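PDB 6QFJ: magnetosome membrane protein MamB, putative Co/Zn/Cd cation transporter. Cation diffusion facilitator family from Desulfamplus magnetovallimortis, which probably moves divalent metal cations across the magnetosome membrane as a cation diffusion facilitator, here represented by its cytosolic C-terminal domain. Local coordinates for residues Glu4-Ala9 / Lys64-Arg69; Gly32-Phe37 / Asp68-Val73; Ile39-Pro44 / Val75-Ala80. All coordinates share one frame; numbering follows the deposited sequence.

Overall arrangement
The three contacts tie together one small alpha/beta domain, the C-terminal part of a cation diffusion facilitator. Its elements run helix 2-15, strand 22-31, strand 34-43, helix 49-66 and strand 71-79. Contact 1 sets the first helix against the end of the second. Contacts 2 and 3 are the two ends of one parallel strand pair, 34-43 with 71-79, their centres about 21 Å apart. Contact 1 touches contact 2, sharing Asp68 and Arg69, with centres about 10 Å apart; contact 3 is centred about 20 Å from contact 1. Both helices pack on the sheet face bearing Leu35, Phe37, Ile39 and Leu41; the domain matches the zinc-transporter dimerisation family, consistent with a dimerising role.

Contact 1: residues Glu4-Ala9 / Lys64-Arg69; sequences EDYIEA and KEIVDR
The ring of Tyr6 has Val67 over one face and Asp68 at its edge. Val67 CG1 sits 4.2 Å from the centroid of the Tyr6 ring, almost squarely over its face, a CH-pi contact. Its other methyl, CG2, comes to 3.9 Å from Tyr6 CD1, so both branches of the valine bear on the ring. With CG1 opposite its backbone N (chi1 -176°), Val67 spreads the two methyls along the ring from CG to CZ. In the plane of the ring, Asp68 OD1, in the conformer described here, accepts a hydrogen bond from Tyr6 OH at 2.6 Å. The hydroxyl meets OD1 on its anti side, 21° out of the carboxylate plane, and ring and carboxylate planes stand 55° apart. One helical turn on, Ala9 CB touches Ile66 CD1 at 4.1 Å, and Ile66 CG2 lies equally far from Tyr6 CD1.

Val67 is the first residue to leave helical geometry after helix 49-66, so Tyr6 of helix 2-15 packs exactly where the second helix gives way to the turn before strand 71-79. Leu35 and Phe37 of strand 34-43 complete the apolar surroundings, and His2, a construct remnant, stacks on the tyrosine. The chemistry is thus divided: hydrocarbon holds the ring, while its hydroxyl, when Asp68 adopts this conformer, finds a carboxylate whose negative charge would probably strengthen the bond.

Contact 2: residues Gly32-Phe37 / Asp68-Val73; sequences GQVLEF and DRKSTV
Arg69 and Leu35 meet at about a right angle, the guanidinium laid across the leucine. Leu35 CG stands 4.0 Å above the guanidinium plane, over its centre, and CD1 of the same leucine reaches NE and CZ. A bend at chi3 (-23°) turns the end of the arginine chain back over the neighbouring strand. At the edge of the group, Arg69 NH1 gives a weak hydrogen bond to Gln33 O at 3.3 Å, long but nearly straight. Glu30, on the adjoining strand 22-31, adds a long, weak ion pair to the same nitrogen.

The backbone of Leu35 supplies the middle of a parallel strand pairing. Its N donates to Lys70 O at 3.0 Å, and its O accepts from Thr72 N at 2.9 Å, so that this residue is bonded to the two neighbours of Ser71, its partner in register. Two residues on, Phe37 repeats the pattern, with Phe37 N bonded to Thr72 O at 2.8 Å and its own carbonyl bonded to Lys74. The same Thr72 O lies at the edge of the Phe37 ring, in its plane, and Ser71 CB also approaches that ring edge-on. Leu35, Phe37, Ser71 and Val73 all face the helices, and Ile63 of helix 49-66 touches the last three. Ser71 OG is hydrogen-bonded to Lys64. On the other side of the sheet, Glu36 CG runs beside Thr72 CG2 at 4.0 Å.

Strands 34-43 and 71-79, joined through helix 49-66, form a beta-alpha-beta unit, and the pairing here joins the N-terminal ends of its two strands. Regular backbone bonds hold the strands from Lys70 onward. Before that point the join rests on an arginine that offers its flat face to hydrocarbon and its polar edge to a carbonyl, so the positive charge is only lightly engaged within this contact.

Contact 3: residues Ile39-Pro44 / Val75-Ala80; sequences IDLYVP and VRLFAA
Asp40 and Arg76, paired in register on adjacent parallel strands, run side by side from the sheet. Along Asp40, CB first meets Phe78 CE2 at 3.9 Å, and CG lies by the same carbon, near the plane of the phenyl ring. The carboxylate then divides its oxygens. OD1 accepts from Arg76 NE at 3.1 Å, the donor standing 42° out of the carboxylate plane, while OD2 takes Arg76 NH1 at 2.8 Å on its syn side. This is a side-on, two-nitrogen salt bridge, though not a coplanar one: the two flat groups are turned 49° apart. A bend at chi3 (-56°) in Arg76 swings NE and NH1 round to the acid. Phe78 CZ lies 4.0 Å over the centre of the guanidinium, and Lys24 makes a cation-pi contact with that phenyl ring.

The pairing belongs to the beta-alpha-beta unit formed by strand 34-43, helix 49-66 and strand 71-79, with the central strand also hydrogen-bonded to antiparallel strand 22-31. Ile39, Leu41, Val75 and Leu77 point to the helical side, where Leu41 CD1 touches Val75 CG1 and Leu77 CD2. Val59 and Leu14, one from each helix, cover Leu41.

Leu41 N bonds to Arg76 O at 3.0 Å and Leu41 O to Phe78 N at 2.8 Å. At the far end Tyr42 CD1 packs against Phe78 CB, with Ala79 O at the ring's edge, and Val43 O accepts from Ala80 N at 2.7 Å.

Contact 1: residues Glu4-Ala9 / Lys64-Arg69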
ATOM      1  N   GLU A   4       0.068  -5.088 -13.913  0.50 61.65           N
ATOM      2  CA  GLU A   4      -0.229  -6.254 -13.058  0.50 61.41           C
ATOM      3  C   GLU A   4       1.054  -6.821 -12.426  0.50 59.34           C
ATOM      4  O   GLU A   4       0.999  -7.393 -11.348  0.50 55.23           O
ATOM      5  CB  GLU A   4      -1.015  -7.352 -13.795  0.50 66.04           C
ATOM      6  CG  GLU A   4      -2.333  -6.901 -14.416  0.50 69.45           C
ATOM      7  CD  GLU A   4      -3.196  -6.082 -13.472  0.50 67.67           C
ATOM      8  OE1 GLU A   4      -2.764  -5.006 -13.030  0.50 64.12           O
ATOM      9  OE2 GLU A   4      -4.326  -6.502 -13.194  0.50 69.34           O
ATOM     10  N   ASP A   5       2.193  -6.662 -13.101  1.00 56.57           N
ATOM     11  CA  ASP A   5       3.481  -7.112 -12.577  1.00 56.76           C
ATOM     12  C   ASP A   5       3.888  -6.323 -11.338  1.00 52.66           C
ATOM     13  O   ASP A   5       4.340  -6.897 -10.348  1.00 47.62           O
ATOM     14  CB  ASP A   5       4.586  -6.966 -13.621  1.00 59.20           C
ATOM     15  CG  ASP A   5       4.537  -8.037 -14.694  1.00 65.34           C
ATOM     16  OD1 ASP A   5       3.766  -9.017 -14.603  1.00 68.25           O
ATOM     17  OD2 ASP A   5       5.302  -7.865 -15.656  1.00 74.14           O
ATOM     18  N   TYR A   6       3.683  -5.017 -11.419  1.00 47.88           N
ATOM     19  CA  TYR A   6       3.940  -4.156 -10.315  1.00 48.30           C
ATOM     20  C   TYR A   6       3.037  -4.452  -9.100  1.00 49.57           C
ATOM     21  O   TYR A   6       3.515  -4.522  -7.964  1.00 48.72           O
ATOM     22  CB  TYR A   6       3.732  -2.703 -10.727  1.00 46.67           C
ATOM     23  CG  TYR A   6       4.807  -2.109 -11.643  1.00 47.04           C
ATOM     24  CD1 TYR A   6       6.185  -2.179 -11.303  1.00 48.50           C
ATOM     25  CD2 TYR A   6       4.449  -1.408 -12.781  1.00 45.98           C
ATOM     26  CE1 TYR A   6       7.156  -1.586 -12.070  1.00 48.45           C
ATOM     27  CE2 TYR A   6       5.404  -0.822 -13.583  1.00 49.16           C
ATOM     28  CZ  TYR A   6       6.768  -0.912 -13.238  1.00 53.98           C
ATOM     29  OH  TYR A   6       7.732  -0.351 -14.067  1.00 60.01           O
ATOM     30  N   ILE A   7       1.735  -4.590  -9.354  1.00 48.89           N
ATOM     31  CA  ILE A   7       0.769  -4.905  -8.315  1.00 47.69           C
ATOM     32  C   ILE A   7       1.141  -6.197  -7.546  1.00 46.24           C
ATOM     33  O   ILE A   7       1.110  -6.218  -6.308  1.00 42.01           O
ATOM     34  CB  ILE A   7      -0.648  -4.987  -8.878  1.00 47.17           C
ATOM     35  CG1 ILE A   7      -1.135  -3.569  -9.192  1.00 48.71           C
ATOM     36  CG2 ILE A   7      -1.608  -5.675  -7.891  1.00 47.39           C
ATOM     37  CD1 ILE A   7      -2.518  -3.522  -9.863  1.00 53.17           C
ATOM     38  N   GLU A   8       1.532  -7.222  -8.283  1.00 46.05           N
ATOM     39  CA  GLU A   8       1.920  -8.474  -7.699  1.00 43.75           C
ATOM     40  C   GLU A   8       3.151  -8.359  -6.810  1.00 40.44           C
ATOM     41  O   GLU A   8       3.189  -8.935  -5.726  1.00 34.51           O
ATOM     42  CB  GLU A   8       2.214  -9.474  -8.795  1.00 49.99           C
ATOM     43  CG  GLU A   8       2.742 -10.765  -8.251  1.00 56.02           C
ATOM     44  CD  GLU A   8       3.110 -11.844  -9.280  1.00 64.17           C
ATOM     45  OE1 GLU A   8       3.429 -12.957  -8.832  1.00 69.25           O
ATOM     46  OE2 GLU A   8       3.092 -11.609 -10.504  1.00 72.82           O
ATOM     47  N   ALA A   9       4.163  -7.587  -7.244  1.00 38.51           N
ATOM     48  CA  ALA A   9       5.323  -7.450  -6.446  1.00 38.98           C
ATOM     49  C   ALA A   9       4.991  -6.592  -5.187  1.00 34.32           C
ATOM     50  O   ALA A   9       5.472  -6.850  -4.092  1.00 32.17           O
ATOM     51  CB  ALA A   9       6.460  -6.838  -7.275  1.00 40.94           C
ATOM     52  N   LYS A  64       7.680   3.389  -4.515  1.00 30.14           N
ATOM     53  CA  LYS A  64       8.712   4.116  -5.226  1.00 32.20           C
ATOM     54  C   LYS A  64       9.920   3.233  -5.577  1.00 30.44           C
ATOM     55  O   LYS A  64      10.551   3.410  -6.612  1.00 32.62           O
ATOM     56  CB  LYS A  64       9.228   5.262  -4.354  1.00 34.16           C
ATOM     57  CG  LYS A  64       8.195   6.257  -3.956  1.00 35.48           C
ATOM     58  CD  LYS A  64       7.520   6.812  -5.156  1.00 39.39           C
ATOM     59  CE  LYS A  64       6.779   8.070  -4.762  1.00 42.66           C
ATOM     60  NZ  LYS A  64       5.916   8.511  -5.888  1.00 43.31           N
ATOM     61  N   GLU A  65      10.257   2.297  -4.709  1.00 28.01           N
ATOM     62  CA  GLU A  65      11.338   1.425  -5.013  1.00 30.18           C
ATOM     63  C   GLU A  65      10.987   0.430  -6.098  1.00 30.20           C
ATOM     64  O   GLU A  65      11.805   0.132  -6.964  1.00 34.97           O
ATOM     65  CB  GLU A  65      11.849   0.659  -3.783  1.00 29.12           C
ATOM     66  CG  GLU A  65      13.034  -0.257  -4.134  1.00 30.56           C
ATOM     67  CD  GLU A  65      13.644  -0.943  -2.897  1.00 35.44           C
ATOM     68  OE1 GLU A  65      13.483  -0.429  -1.781  1.00 33.44           O
ATOM     69  OE2 GLU A  65      14.337  -1.995  -3.043  1.00 33.34           O
ATOM     70  N   ILE A  66       9.801  -0.131  -6.051  1.00 30.73           N
ATOM     71  CA  ILE A  66       9.427  -1.165  -7.051  1.00 32.52           C
ATOM     72  C   ILE A  66       9.114  -0.629  -8.426  1.00 32.37           C
ATOM     73  O   ILE A  66       9.490  -1.223  -9.424  1.00 38.15           O
ATOM     74  CB  ILE A  66       8.245  -1.976  -6.515  1.00 35.51           C
ATOM     75  CG1 ILE A  66       8.731  -2.725  -5.313  1.00 37.92           C
ATOM     76  CG2 ILE A  66       7.683  -2.929  -7.574  1.00 38.20           C
ATOM     77  CD1 ILE A  66       7.852  -3.837  -4.876  1.00 43.26           C
ATOM     78  N   VAL A  67       8.405   0.478  -8.497  1.00 32.77           N
ATOM     79  CA  VAL A  67       8.005   1.077  -9.761  1.00 34.00           C
ATOM     80  C   VAL A  67       9.048   2.083 -10.239  1.00 38.17           C
ATOM     81  O   VAL A  67       9.280   3.104  -9.592  1.00 40.38           O
ATOM     82  CB  VAL A  67       6.631   1.781  -9.535  1.00 35.20           C
ATOM     83  CG1 VAL A  67       6.110   2.345 -10.799  1.00 40.28           C
ATOM     84  CG2 VAL A  67       5.607   0.837  -8.930  1.00 35.76           C
ATOM     85  N   ASP A  68       9.602   1.837 -11.411  1.00 46.50           N
ATOM     86  CA  ASP A  68      10.666   2.659 -11.961  0.50 53.53           C
ATOM     87  C   ASP A  68      10.134   4.050 -12.371  1.00 54.88           C
ATOM     88  O   ASP A  68      10.747   5.098 -12.101  1.00 59.98           O
ATOM     89  CB  ASP A  68      11.247   1.982 -13.209  0.50 56.41           C
ATOM     90  CG  ASP A  68      11.232   0.436 -13.124  0.50 58.25           C
ATOM     91  OD1 ASP A  68      10.117  -0.156 -13.111  0.50 56.63           O
ATOM     92  OD2 ASP A  68      12.324  -0.180 -13.074  0.50 54.92           O
ATOM     93  N   ARG A  69       8.970   4.045 -12.987  1.00 54.03           N
ATOM     94  CA  ARG A  69       8.345   5.269 -13.476  1.00 50.77           C
ATOM     95  C   ARG A  69       7.748   6.135 -12.380  1.00 43.02           C
ATOM     96  O   ARG A  69       7.562   5.709 -11.226  1.00 38.84           O
ATOM     97  CB  ARG A  69       7.197   4.909 -14.417  1.00 58.06           C
ATOM     98  CG  ARG A  69       7.119   3.410 -14.674  1.00 62.09           C
ATOM     99  CD  ARG A  69       6.229   3.038 -15.876  1.00 66.49           C
ATOM    100  NE  ARG A  69       5.245   4.044 -16.192  1.00 69.40           N
ATOM    101  CZ  ARG A  69       4.178   3.802 -16.926  1.00 76.53           C
ATOM    102  NH1 ARG A  69       3.319   4.785 -17.144  1.00 84.25           N
ATOM    103  NH2 ARG A  69       3.948   2.589 -17.408  1.00 75.90           N
TER

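Contact 2: residues Gly32-Phe37 / Asp68-Val73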
ATOM      1  N   GLY A  32      -1.497   9.534 -18.152  1.00 60.13           N
ATOM      2  CA  GLY A  32      -0.371   9.727 -19.020  1.00 56.71           C
ATOM      3  C   GLY A  32       0.737   8.760 -18.599  1.00 55.31           C
ATOM      4  O   GLY A  32       0.496   7.560 -18.438  1.00 58.40           O
ATOM      5  N   GLN A  33       1.916   9.299 -18.332  1.00 50.90           N
ATOM      6  CA  GLN A  33       3.068   8.537 -17.999  1.00 49.85           C
ATOM      7  C   GLN A  33       3.149   8.280 -16.478  1.00 47.28           C
ATOM      8  O   GLN A  33       4.157   7.803 -16.022  1.00 48.94           O
ATOM      9  CB  GLN A  33       4.323   9.247 -18.459  1.00 48.95           C
ATOM     10  CG  GLN A  33       4.444   9.295 -19.947  1.00 53.43           C
ATOM     11  CD  GLN A  33       5.744   9.906 -20.404  1.00 50.44           C
ATOM     12  OE1 GLN A  33       6.829   9.380 -20.177  1.00 47.96           O
ATOM     13  NE2 GLN A  33       5.634  11.045 -21.035  1.00 53.40           N
ATOM     14  N   VAL A  34       2.166   8.733 -15.707  1.00 45.71           N
ATOM     15  CA  VAL A  34       2.176   8.598 -14.262  1.00 43.05           C
ATOM     16  C   VAL A  34       1.297   7.435 -13.891  1.00 42.88           C
ATOM     17  O   VAL A  34       0.168   7.379 -14.301  1.00 44.86           O
ATOM     18  CB  VAL A  34       1.688   9.857 -13.436  1.00 43.27           C
ATOM     19  CG1 VAL A  34       1.894   9.564 -11.960  1.00 41.73           C
ATOM     20  CG2 VAL A  34       2.485  11.100 -13.790  1.00 42.12           C
ATOM     21  N   LEU A  35       1.834   6.524 -13.087  1.00 42.66           N
ATOM     22  CA  LEU A  35       1.055   5.508 -12.468  1.00 44.02           C
ATOM     23  C   LEU A  35       0.503   5.955 -11.115  1.00 43.25           C
ATOM     24  O   LEU A  35       1.272   6.292 -10.186  1.00 41.59           O
ATOM     25  CB  LEU A  35       1.888   4.272 -12.275  1.00 45.33           C
ATOM     26  CG  LEU A  35       2.049   3.448 -13.527  1.00 54.64           C
ATOM     27  CD1 LEU A  35       3.074   2.361 -13.248  1.00 53.59           C
ATOM     28  CD2 LEU A  35       0.697   2.834 -13.934  1.00 63.95           C
ATOM     29  N   GLU A  36      -0.811   5.920 -10.998  1.00 44.01           N
ATOM     30  CA  GLU A  36      -1.506   6.244  -9.751  1.00 46.18           C
ATOM     31  C   GLU A  36      -1.890   4.996  -8.978  1.00 42.07           C
ATOM     32  O   GLU A  36      -2.606   4.137  -9.491  1.00 42.75           O
ATOM     33  CB  GLU A  36      -2.758   7.055 -10.022  1.00 48.78           C
ATOM     34  CG  GLU A  36      -2.400   8.508 -10.314  1.00 59.86           C
ATOM     35  CD  GLU A  36      -3.535   9.361 -10.810  1.00 64.45           C
ATOM     36  OE1 GLU A  36      -4.602   8.805 -11.094  1.00 65.49           O
ATOM     37  OE2 GLU A  36      -3.299  10.578 -10.929  1.00 67.11           O
ATOM     38  N   PHE A  37      -1.419   4.913  -7.758  1.00 36.07           N
ATOM     39  CA  PHE A  37      -1.755   3.763  -6.895  1.00 34.45           C
ATOM     40  C   PHE A  37      -2.631   4.197  -5.734  1.00 34.85           C
ATOM     41  O   PHE A  37      -2.395   5.256  -5.125  1.00 36.87           O
ATOM     42  CB  PHE A  37      -0.519   3.119  -6.342  1.00 32.34           C
ATOM     43  CG  PHE A  37       0.288   2.415  -7.376  1.00 34.15           C
ATOM     44  CD1 PHE A  37       1.291   3.100  -8.070  1.00 33.23           C
ATOM     45  CD2 PHE A  37       0.116   1.076  -7.596  1.00 36.64           C
ATOM     46  CE1 PHE A  37       2.029   2.455  -9.003  1.00 36.07           C
ATOM     47  CE2 PHE A  37       0.886   0.425  -8.553  1.00 40.11           C
ATOM     48  CZ  PHE A  37       1.818   1.122  -9.279  1.00 37.31           C
ATOM     49  N   ASP A  68       9.602   1.837 -11.411  1.00 46.50           N
ATOM     50  CA  ASP A  68      10.666   2.659 -11.961  0.50 53.53           C
ATOM     51  C   ASP A  68      10.134   4.050 -12.371  1.00 54.88           C
ATOM     52  O   ASP A  68      10.747   5.098 -12.101  1.00 59.98           O
ATOM     53  CB  ASP A  68      11.247   1.982 -13.209  0.50 56.41           C
ATOM     54  CG  ASP A  68      11.232   0.436 -13.124  0.50 58.25           C
ATOM     55  OD1 ASP A  68      10.117  -0.156 -13.111  0.50 56.63           O
ATOM     56  OD2 ASP A  68      12.324  -0.180 -13.074  0.50 54.92           O
ATOM     57  N   ARG A  69       8.970   4.045 -12.987  1.00 54.03           N
ATOM     58  CA  ARG A  69       8.345   5.269 -13.476  1.00 50.77           C
ATOM     59  C   ARG A  69       7.748   6.135 -12.380  1.00 43.02           C
ATOM     60  O   ARG A  69       7.562   5.709 -11.226  1.00 38.84           O
ATOM     61  CB  ARG A  69       7.197   4.909 -14.417  1.00 58.06           C
ATOM     62  CG  ARG A  69       7.119   3.410 -14.674  1.00 62.09           C
ATOM     63  CD  ARG A  69       6.229   3.038 -15.876  1.00 66.49           C
ATOM     64  NE  ARG A  69       5.245   4.044 -16.192  1.00 69.40           N
ATOM     65  CZ  ARG A  69       4.178   3.802 -16.926  1.00 76.53           C
ATOM     66  NH1 ARG A  69       3.319   4.785 -17.144  1.00 84.25           N
ATOM     67  NH2 ARG A  69       3.948   2.589 -17.408  1.00 75.90           N
ATOM     68  N   LYS A  70       7.405   7.326 -12.778  1.00 36.14           N
ATOM     69  CA  LYS A  70       6.786   8.278 -11.893  1.00 35.80           C
ATOM     70  C   LYS A  70       5.440   7.742 -11.393  1.00 35.45           C
ATOM     71  O   LYS A  70       4.648   7.178 -12.168  1.00 37.27           O
ATOM     72  CB  LYS A  70       6.573   9.627 -12.595  1.00 38.03           C
ATOM     73  CG  LYS A  70       6.017  10.685 -11.658  1.00 37.70           C
ATOM     74  CD  LYS A  70       5.881  12.079 -12.239  1.00 40.25           C
ATOM     75  CE  LYS A  70       5.096  12.926 -11.250  1.00 43.23           C
ATOM     76  NZ  LYS A  70       5.464  14.367 -11.159  1.00 47.92           N
ATOM     77  N   SER A  71       5.180   7.933 -10.097  1.00 33.89           N
ATOM     78  CA  SER A  71       4.006   7.453  -9.458  1.00 32.98           C
ATOM     79  C   SER A  71       3.468   8.423  -8.429  1.00 35.59           C
ATOM     80  O   SER A  71       4.158   9.294  -7.915  1.00 35.04           O
ATOM     81  CB  SER A  71       4.233   6.094  -8.809  1.00 33.64           C
ATOM     82  OG  SER A  71       5.163   6.177  -7.699  1.00 32.63           O
ATOM     83  N   THR A  72       2.177   8.255  -8.180  1.00 35.57           N
ATOM     84  CA  THR A  72       1.478   8.884  -7.122  1.00 42.56           C
ATOM     85  C   THR A  72       0.884   7.752  -6.262  1.00 38.12           C
ATOM     86  O   THR A  72       0.441   6.759  -6.793  1.00 40.11           O
ATOM     87  CB  THR A  72       0.348   9.765  -7.701  1.00 46.92           C
ATOM     88  OG1 THR A  72       0.856  11.095  -7.802  1.00 60.64           O
ATOM     89  CG2 THR A  72      -0.864   9.773  -6.892  1.00 56.48           C
ATOM     90  N   VAL A  73       0.855   7.950  -4.959  1.00 32.88           N
ATOM     91  CA  VAL A  73       0.464   6.874  -4.051  1.00 33.11           C
ATOM     92  C   VAL A  73      -0.494   7.432  -3.028  1.00 32.89           C
ATOM     93  O   VAL A  73      -0.160   8.338  -2.278  1.00 31.95           O
ATOM     94  CB  VAL A  73       1.677   6.233  -3.302  1.00 31.85           C
ATOM     95  CG1 VAL A  73       1.188   5.071  -2.431  1.00 32.27           C
ATOM     96  CG2 VAL A  73       2.680   5.715  -4.286  1.00 32.40           C
TER

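Contact 3: residues Ile39-Pro44 / Val75-Ala80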
ATOM      1  N   ILE A  39      -3.844   2.387  -2.320  1.00 29.09           N
ATOM      2  CA  ILE A  39      -3.558   1.238  -1.501  1.00 32.81           C
ATOM      3  C   ILE A  39      -4.365   1.320  -0.199  1.00 30.69           C
ATOM      4  O   ILE A  39      -4.209   2.299   0.601  1.00 28.07           O
ATOM      5  CB  ILE A  39      -2.068   1.158  -1.177  1.00 33.92           C
ATOM      6  CG1 ILE A  39      -1.255   1.325  -2.454  1.00 39.97           C
ATOM      7  CG2 ILE A  39      -1.758  -0.139  -0.438  1.00 33.46           C
ATOM      8  CD1 ILE A  39      -0.546   0.138  -3.002  1.00 41.26           C
ATOM      9  N   ASP A  40      -5.215   0.307   0.018  1.00 29.21           N
ATOM     10  CA  ASP A  40      -5.963   0.162   1.258  1.00 30.21           C
ATOM     11  C   ASP A  40      -5.415  -0.975   2.083  1.00 28.50           C
ATOM     12  O   ASP A  40      -5.292  -2.090   1.582  1.00 28.70           O
ATOM     13  CB  ASP A  40      -7.459  -0.050   0.936  1.00 33.42           C
ATOM     14  CG  ASP A  40      -8.081   1.158   0.263  1.00 38.95           C
ATOM     15  OD1 ASP A  40      -7.437   2.260   0.251  1.00 44.67           O
ATOM     16  OD2 ASP A  40      -9.159   1.024  -0.333  1.00 53.51           O
ATOM     17  N   LEU A  41      -5.122  -0.707   3.348  1.00 25.03           N
ATOM     18  CA  LEU A  41      -4.546  -1.694   4.274  1.00 24.90           C
ATOM     19  C   LEU A  41      -5.272  -1.811   5.560  1.00 24.75           C
ATOM     20  O   LEU A  41      -5.853  -0.850   6.042  1.00 28.31           O
ATOM     21  CB  LEU A  41      -3.141  -1.288   4.651  1.00 27.29           C
ATOM     22  CG  LEU A  41      -2.234  -0.984   3.436  1.00 27.00           C
ATOM     23  CD1 LEU A  41      -0.973  -0.404   3.892  1.00 26.54           C
ATOM     24  CD2 LEU A  41      -1.993  -2.229   2.648  1.00 26.03           C
ATOM     25  N   TYR A  42      -5.255  -3.027   6.127  1.00 24.44           N
ATOM     26  CA  TYR A  42      -5.695  -3.277   7.475  1.00 23.71           C
ATOM     27  C   TYR A  42      -4.537  -3.170   8.372  1.00 23.85           C
ATOM     28  O   TYR A  42      -3.468  -3.670   8.095  1.00 25.23           O
ATOM     29  CB  TYR A  42      -6.301  -4.736   7.614  1.00 25.59           C
ATOM     30  CG  TYR A  42      -7.624  -4.920   6.941  1.00 25.90           C
ATOM     31  CD1 TYR A  42      -8.710  -4.206   7.363  1.00 28.72           C
ATOM     32  CD2 TYR A  42      -7.792  -5.738   5.830  1.00 29.16           C
ATOM     33  CE1 TYR A  42      -9.913  -4.321   6.741  1.00 29.61           C
ATOM     34  CE2 TYR A  42      -9.008  -5.889   5.191  1.00 28.79           C
ATOM     35  CZ  TYR A  42     -10.066  -5.171   5.670  1.00 31.12           C
ATOM     36  OH  TYR A  42     -11.298  -5.273   5.099  1.00 33.25           O
ATOM     37  N   VAL A  43      -4.736  -2.517   9.495  1.00 27.05           N
ATOM     38  CA  VAL A  43      -3.701  -2.385  10.520  1.00 26.53           C
ATOM     39  C   VAL A  43      -4.364  -2.612  11.876  1.00 27.64           C
ATOM     40  O   VAL A  43      -5.604  -2.591  11.981  1.00 31.75           O
ATOM     41  CB  VAL A  43      -3.112  -0.991  10.517  1.00 24.73           C
ATOM     42  CG1 VAL A  43      -2.454  -0.730   9.169  1.00 28.54           C
ATOM     43  CG2 VAL A  43      -4.207   0.041  10.744  1.00 26.50           C
ATOM     44  N   PRO A  44      -3.557  -2.727  12.939  1.00 27.82           N
ATOM     45  CA  PRO A  44      -4.125  -3.041  14.255  1.00 29.67           C
ATOM     46  C   PRO A  44      -4.988  -1.901  14.656  1.00 30.86           C
ATOM     47  O   PRO A  44      -4.615  -0.726  14.425  1.00 29.92           O
ATOM     48  CB  PRO A  44      -2.899  -3.189  15.165  1.00 28.28           C
ATOM     49  CG  PRO A  44      -1.815  -3.650  14.238  1.00 30.55           C
ATOM     50  CD  PRO A  44      -2.120  -2.958  12.882  1.00 28.94           C
ATOM     51  N   VAL A  75      -2.646   6.199   0.257  1.00 29.35           N
ATOM     52  CA  VAL A  75      -2.744   5.049   1.191  1.00 29.83           C
ATOM     53  C   VAL A  75      -3.873   5.319   2.177  1.00 30.16           C
ATOM     54  O   VAL A  75      -3.894   6.404   2.765  1.00 27.21           O
ATOM     55  CB  VAL A  75      -1.436   4.851   1.973  1.00 27.41           C
ATOM     56  CG1 VAL A  75      -1.454   3.601   2.869  1.00 27.55           C
ATOM     57  CG2 VAL A  75      -0.281   4.749   1.024  1.00 27.69           C
ATOM     58  N   ARG A  76      -4.773   4.339   2.353  1.00 27.62           N
ATOM     59  CA  ARG A  76      -5.786   4.448   3.378  1.00 31.38           C
ATOM     60  C   ARG A  76      -5.621   3.327   4.376  1.00 26.77           C
ATOM     61  O   ARG A  76      -5.436   2.201   3.983  1.00 25.71           O
ATOM     62  CB  ARG A  76      -7.176   4.451   2.783  1.00 32.81           C
ATOM     63  CG  ARG A  76      -7.452   5.718   1.952  1.00 38.66           C
ATOM     64  CD  ARG A  76      -8.883   5.823   1.522  1.00 41.08           C
ATOM     65  NE  ARG A  76      -9.292   4.637   0.776  1.00 46.13           N
ATOM     66  CZ  ARG A  76     -10.570   4.342   0.455  1.00 54.43           C
ATOM     67  NH1 ARG A  76     -10.855   3.224  -0.217  1.00 48.27           N
ATOM     68  NH2 ARG A  76     -11.580   5.179   0.791  1.00 56.79           N
ATOM     69  N   LEU A  77      -5.751   3.629   5.665  1.00 27.47           N
ATOM     70  CA  LEU A  77      -5.593   2.596   6.734  1.00 28.01           C
ATOM     71  C   LEU A  77      -6.969   2.329   7.396  1.00 27.83           C
ATOM     72  O   LEU A  77      -7.715   3.263   7.750  1.00 25.98           O
ATOM     73  CB  LEU A  77      -4.631   3.049   7.790  1.00 25.84           C
ATOM     74  CG  LEU A  77      -3.238   3.489   7.303  1.00 26.51           C
ATOM     75  CD1 LEU A  77      -2.413   3.846   8.507  1.00 26.93           C
ATOM     76  CD2 LEU A  77      -2.587   2.406   6.535  1.00 23.98           C
ATOM     77  N   PHE A  78      -7.276   1.036   7.537  1.00 26.35           N
ATOM     78  CA  PHE A  78      -8.497   0.568   8.162  1.00 26.13           C
ATOM     79  C   PHE A  78      -8.170  -0.353   9.317  1.00 24.37           C
ATOM     80  O   PHE A  78      -7.202  -1.090   9.282  1.00 24.65           O
ATOM     81  CB  PHE A  78      -9.310  -0.196   7.110  1.00 27.72           C
ATOM     82  CG  PHE A  78      -9.794   0.655   6.006  1.00 27.77           C
ATOM     83  CD1 PHE A  78     -11.016   1.311   6.064  1.00 30.10           C
ATOM     84  CD2 PHE A  78      -9.020   0.809   4.878  1.00 30.96           C
ATOM     85  CE1 PHE A  78     -11.453   2.114   5.008  1.00 30.93           C
ATOM     86  CE2 PHE A  78      -9.441   1.594   3.826  1.00 30.37           C
ATOM     87  CZ  PHE A  78     -10.670   2.250   3.866  1.00 32.18           C
ATOM     88  N   ALA A  79      -8.981  -0.341  10.368  1.00 25.64           N
ATOM     89  CA  ALA A  79      -8.807  -1.243  11.508  1.00 27.01           C
ATOM     90  C   ALA A  79      -8.949  -2.706  11.006  1.00 29.59           C
ATOM     91  O   ALA A  79      -9.958  -3.065  10.396  1.00 29.30           O
ATOM     92  CB  ALA A  79      -9.869  -0.998  12.563  1.00 27.64           C
ATOM     93  N   ALA A  80      -7.998  -3.544  11.337  1.00 27.37           N
ATOM     94  CA  ALA A  80      -8.217  -5.007  11.096  1.00 29.68           C
ATOM     95  C   ALA A  80      -9.507  -5.478  11.770  1.00 31.51           C
ATOM     96  O   ALA A  80      -9.907  -5.002  12.858  1.00 29.59           O
ATOM     97  CB  ALA A  80      -7.058  -5.782  11.631  1.00 30.73           C
TER